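Local structure of beta-1,4-galactanase (Thielavia heterothallica, 1HJS) at residues W248-P253 and D312-S317. The protein hydrolyses beta-1,4-galactosidic linkages in type I arabinogalactans, as a clan GH-A glycoside hydrolase of family 53. Numbering follows the deposited sequence.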
ATOM      1  N   TRP A 248       9.301 -10.244  -2.992  1.00 12.13           N
ATOM      2  CA  TRP A 248       9.890 -11.470  -3.526  1.00 12.52           C
ATOM      3  C   TRP A 248      11.231 -11.564  -2.811  1.00 13.07           C
ATOM      4  O   TRP A 248      12.000 -10.603  -2.780  1.00 12.92           O
ATOM      5  CB  TRP A 248      10.107 -11.461  -5.037  1.00 12.12           C
ATOM      6  CG  TRP A 248      10.631 -12.807  -5.466  1.00 11.62           C
ATOM      7  CD1 TRP A 248      11.936 -13.150  -5.679  1.00 11.84           C
ATOM      8  CD2 TRP A 248       9.872 -14.015  -5.607  1.00 12.16           C
ATOM      9  NE1 TRP A 248      12.036 -14.498  -5.942  1.00 11.91           N
ATOM     10  CE2 TRP A 248      10.785 -15.053  -5.904  1.00 12.26           C
ATOM     11  CE3 TRP A 248       8.506 -14.323  -5.506  1.00 12.01           C
ATOM     12  CZ2 TRP A 248      10.379 -16.379  -6.102  1.00 12.56           C
ATOM     13  CZ3 TRP A 248       8.100 -15.642  -5.703  1.00 12.74           C
ATOM     14  CH2 TRP A 248       9.037 -16.655  -5.998  1.00 12.52           C
ATOM     15  N   PRO A 249      11.530 -12.727  -2.225  1.00 13.73           N
ATOM     16  CA  PRO A 249      12.792 -12.873  -1.504  1.00 13.68           C
ATOM     17  C   PRO A 249      14.081 -13.096  -2.273  1.00 14.46           C
ATOM     18  O   PRO A 249      14.095 -13.720  -3.340  1.00 14.33           O
ATOM     19  CB  PRO A 249      12.494 -14.026  -0.544  1.00 13.94           C
ATOM     20  CG  PRO A 249      11.597 -14.892  -1.339  1.00 14.67           C
ATOM     21  CD  PRO A 249      10.683 -13.928  -2.078  1.00 13.71           C
ATOM     22  N   ILE A 250      15.164 -12.554  -1.724  1.00 14.81           N
ATOM     23  CA  ILE A 250      16.488 -12.765  -2.290  1.00 16.09           C
ATOM     24  C   ILE A 250      17.065 -13.887  -1.427  1.00 16.25           C
ATOM     25  O   ILE A 250      18.132 -14.428  -1.704  1.00 16.60           O
ATOM     26  CB  ILE A 250      17.390 -11.503  -2.213  1.00 16.51           C
ATOM     27  CG1 ILE A 250      17.474 -10.977  -0.786  1.00 16.58           C
ATOM     28  CG2 ILE A 250      16.865 -10.438  -3.160  1.00 16.11           C
ATOM     29  CD1 ILE A 250      18.394  -9.771  -0.651  1.00 17.36           C
ATOM     30  N   SER A 251      16.326 -14.233  -0.377  1.00 16.21           N
ATOM     31  CA  SER A 251      16.716 -15.306   0.533  1.00 16.67           C
ATOM     32  C   SER A 251      15.513 -15.796   1.333  1.00 16.66           C
ATOM     33  O   SER A 251      14.829 -15.009   1.985  1.00 15.45           O
ATOM     34  CB  SER A 251      17.815 -14.832   1.488  1.00 17.18           C
ATOM     35  OG  SER A 251      18.218 -15.885   2.347  1.00 19.19           O
ATOM     36  N   CYS A 252      15.243 -17.097   1.266  1.00 16.60           N
ATOM     37  CA  CYS A 252      14.125 -17.686   1.997  1.00 16.84           C
ATOM     38  C   CYS A 252      14.436 -19.130   2.362  1.00 17.90           C
ATOM     39  O   CYS A 252      13.801 -20.057   1.860  1.00 18.01           O
ATOM     40  CB  CYS A 252      12.831 -17.665   1.171  1.00 16.49           C
ATOM     41  SG  CYS A 252      11.412 -17.981   2.271  1.00 14.38           S
ATOM     42  N   PRO A 253      15.406 -19.344   3.257  1.00 18.79           N
ATOM     43  CA  PRO A 253      15.773 -20.702   3.659  1.00 19.51           C
ATOM     44  C   PRO A 253      14.770 -21.410   4.569  1.00 19.96           C
ATOM     45  O   PRO A 253      14.811 -22.628   4.708  1.00 20.58           O
ATOM     46  CB  PRO A 253      17.113 -20.489   4.355  1.00 19.72           C
ATOM     47  CG  PRO A 253      16.908 -19.160   5.036  1.00 19.88           C
ATOM     48  CD  PRO A 253      16.243 -18.341   3.946  1.00 19.54           C
ATOM     49  N   ASP A 312      15.006 -12.614   3.726  1.00 13.16           N
ATOM     50  CA  ASP A 312      15.278 -11.306   3.132  1.00 13.89           C
ATOM     51  C   ASP A 312      14.439 -11.006   1.897  1.00 12.86           C
ATOM     52  O   ASP A 312      14.527 -11.712   0.889  1.00 12.80           O
ATOM     53  CB  ASP A 312      16.764 -11.208   2.764  1.00 14.68           C
ATOM     54  CG  ASP A 312      17.231  -9.774   2.568  1.00 16.46           C
ATOM     55  OD1 ASP A 312      16.395  -8.902   2.250  1.00 15.69           O
ATOM     56  OD2 ASP A 312      18.450  -9.527   2.723  1.00 16.91           O
ATOM     57  N   ASN A 313      13.637  -9.948   1.982  1.00 12.41           N
ATOM     58  CA  ASN A 313      12.783  -9.520   0.876  1.00 12.29           C
ATOM     59  C   ASN A 313      13.153  -8.123   0.400  1.00 12.12           C
ATOM     60  O   ASN A 313      12.466  -7.553  -0.444  1.00 12.16           O
ATOM     61  CB  ASN A 313      11.312  -9.502   1.300  1.00 12.55           C
ATOM     62  CG  ASN A 313      10.743 -10.880   1.471  1.00 12.52           C
ATOM     63  OD1 ASN A 313      10.870 -11.727   0.587  1.00 14.00           O
ATOM     64  ND2 ASN A 313      10.100 -11.118   2.607  1.00 12.59           N
ATOM     65  N   THR A 314      14.230  -7.566   0.943  1.00 12.52           N
ATOM     66  CA  THR A 314      14.646  -6.223   0.560  1.00 12.28           C
ATOM     67  C   THR A 314      15.312  -6.202  -0.812  1.00 12.75           C
ATOM     68  O   THR A 314      15.625  -7.249  -1.386  1.00 12.26           O
ATOM     69  CB  THR A 314      15.614  -5.615   1.602  1.00 12.40           C
ATOM     70  OG1 THR A 314      16.829  -6.376   1.638  1.00 12.84           O
ATOM     71  CG2 THR A 314      14.975  -5.617   2.982  1.00 11.93           C
ATOM     72  N   MET A 315      15.511  -4.996  -1.338  1.00 12.40           N
ATOM     73  CA  MET A 315      16.149  -4.808  -2.634  1.00 11.96           C
ATOM     74  C   MET A 315      17.418  -3.973  -2.468  1.00 12.35           C
ATOM     75  O   MET A 315      17.890  -3.343  -3.413  1.00 11.86           O
ATOM     76  CB  MET A 315      15.179  -4.119  -3.599  1.00 12.87           C
ATOM     77  CG  MET A 315      13.901  -4.923  -3.853  1.00 12.48           C
ATOM     78  SD  MET A 315      12.774  -4.131  -5.021  1.00 13.82           S
ATOM     79  CE  MET A 315      13.516  -4.622  -6.585  1.00 12.63           C
ATOM     80  N   PHE A 316      17.949  -3.972  -1.248  1.00 12.29           N
ATOM     81  CA  PHE A 316      19.169  -3.241  -0.908  1.00 13.23           C
ATOM     82  C   PHE A 316      20.067  -4.156  -0.081  1.00 13.62           C
ATOM     83  O   PHE A 316      19.574  -5.020   0.646  1.00 13.12           O
ATOM     84  CB  PHE A 316      18.846  -1.993  -0.078  1.00 12.76           C
ATOM     85  CG  PHE A 316      18.307  -0.844  -0.882  1.00 12.48           C
ATOM     86  CD1 PHE A 316      17.026  -0.888  -1.419  1.00 12.43           C
ATOM     87  CD2 PHE A 316      19.092   0.282  -1.110  1.00 12.80           C
ATOM     88  CE1 PHE A 316      16.529   0.172  -2.174  1.00 12.64           C
ATOM     89  CE2 PHE A 316      18.609   1.351  -1.863  1.00 12.99           C
ATOM     90  CZ  PHE A 316      17.322   1.297  -2.399  1.00 13.38           C
ATOM     91  N   SER A 317      21.379  -3.965  -0.184  1.00 14.52           N
ATOM     92  CA  SER A 317      22.317  -4.779   0.586  1.00 16.21           C
ATOM     93  C   SER A 317      22.215  -4.364   2.047  1.00 17.20           C
ATOM     94  O   SER A 317      21.605  -3.344   2.366  1.00 16.98           O
ATOM     95  CB  SER A 317      23.756  -4.554   0.108  1.00 15.92           C
ATOM     96  OG  SER A 317      24.214  -3.275   0.496  1.00 16.46           O
TER
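Asp312 meets Ser251 through a nearly straight hydrogen bond from Asp312 N to Ser251 O (3.0 Å, N-H...O 166°). In return, Asp312 O accepts from Ile250 N at 2.8 Å and, weakly, from Ser251 N. Ser251 and Asp312 form a single antiparallel hydrogen-bonded pair, and since Ile250 as well as Ser251 faces Asp312, this is a classic beta bulge. With CG trans to the backbone N (chi1 -161°), the carboxylate of Asp312 passes across Ile250, whose CD1 lies 3.4 Å from Asp312 OD2. Asp312 OD1 takes Thr314 N at 2.9 Å, closing an Asx turn, and receives Thr314 OG1 at 2.6 Å on its syn lone pair; two hydrogen bonds on one oxygen should restrict the rotation of the carboxylate. The bulge joins loops that follow strands 240-245 and 290-296, the seventh and eighth of the TIM barrel, and the disulfide Cys252-Cys310 links them a second time. At Asn313 the amide lies alongside Pro249, with Asn313 OD1 only 3.0 Å from Pro249 CB, while Asn313 ND2 hydrogen-bonds to Asn305 O. The Asn313 side chain lies about 11 Å from that of Glu245, probably the nucleophile. Thr314 O, 3.8 Å from Ile250 CD1, and Trp248 O both accept hydrogen bonds from Gln273 NE2 of helix 270-285.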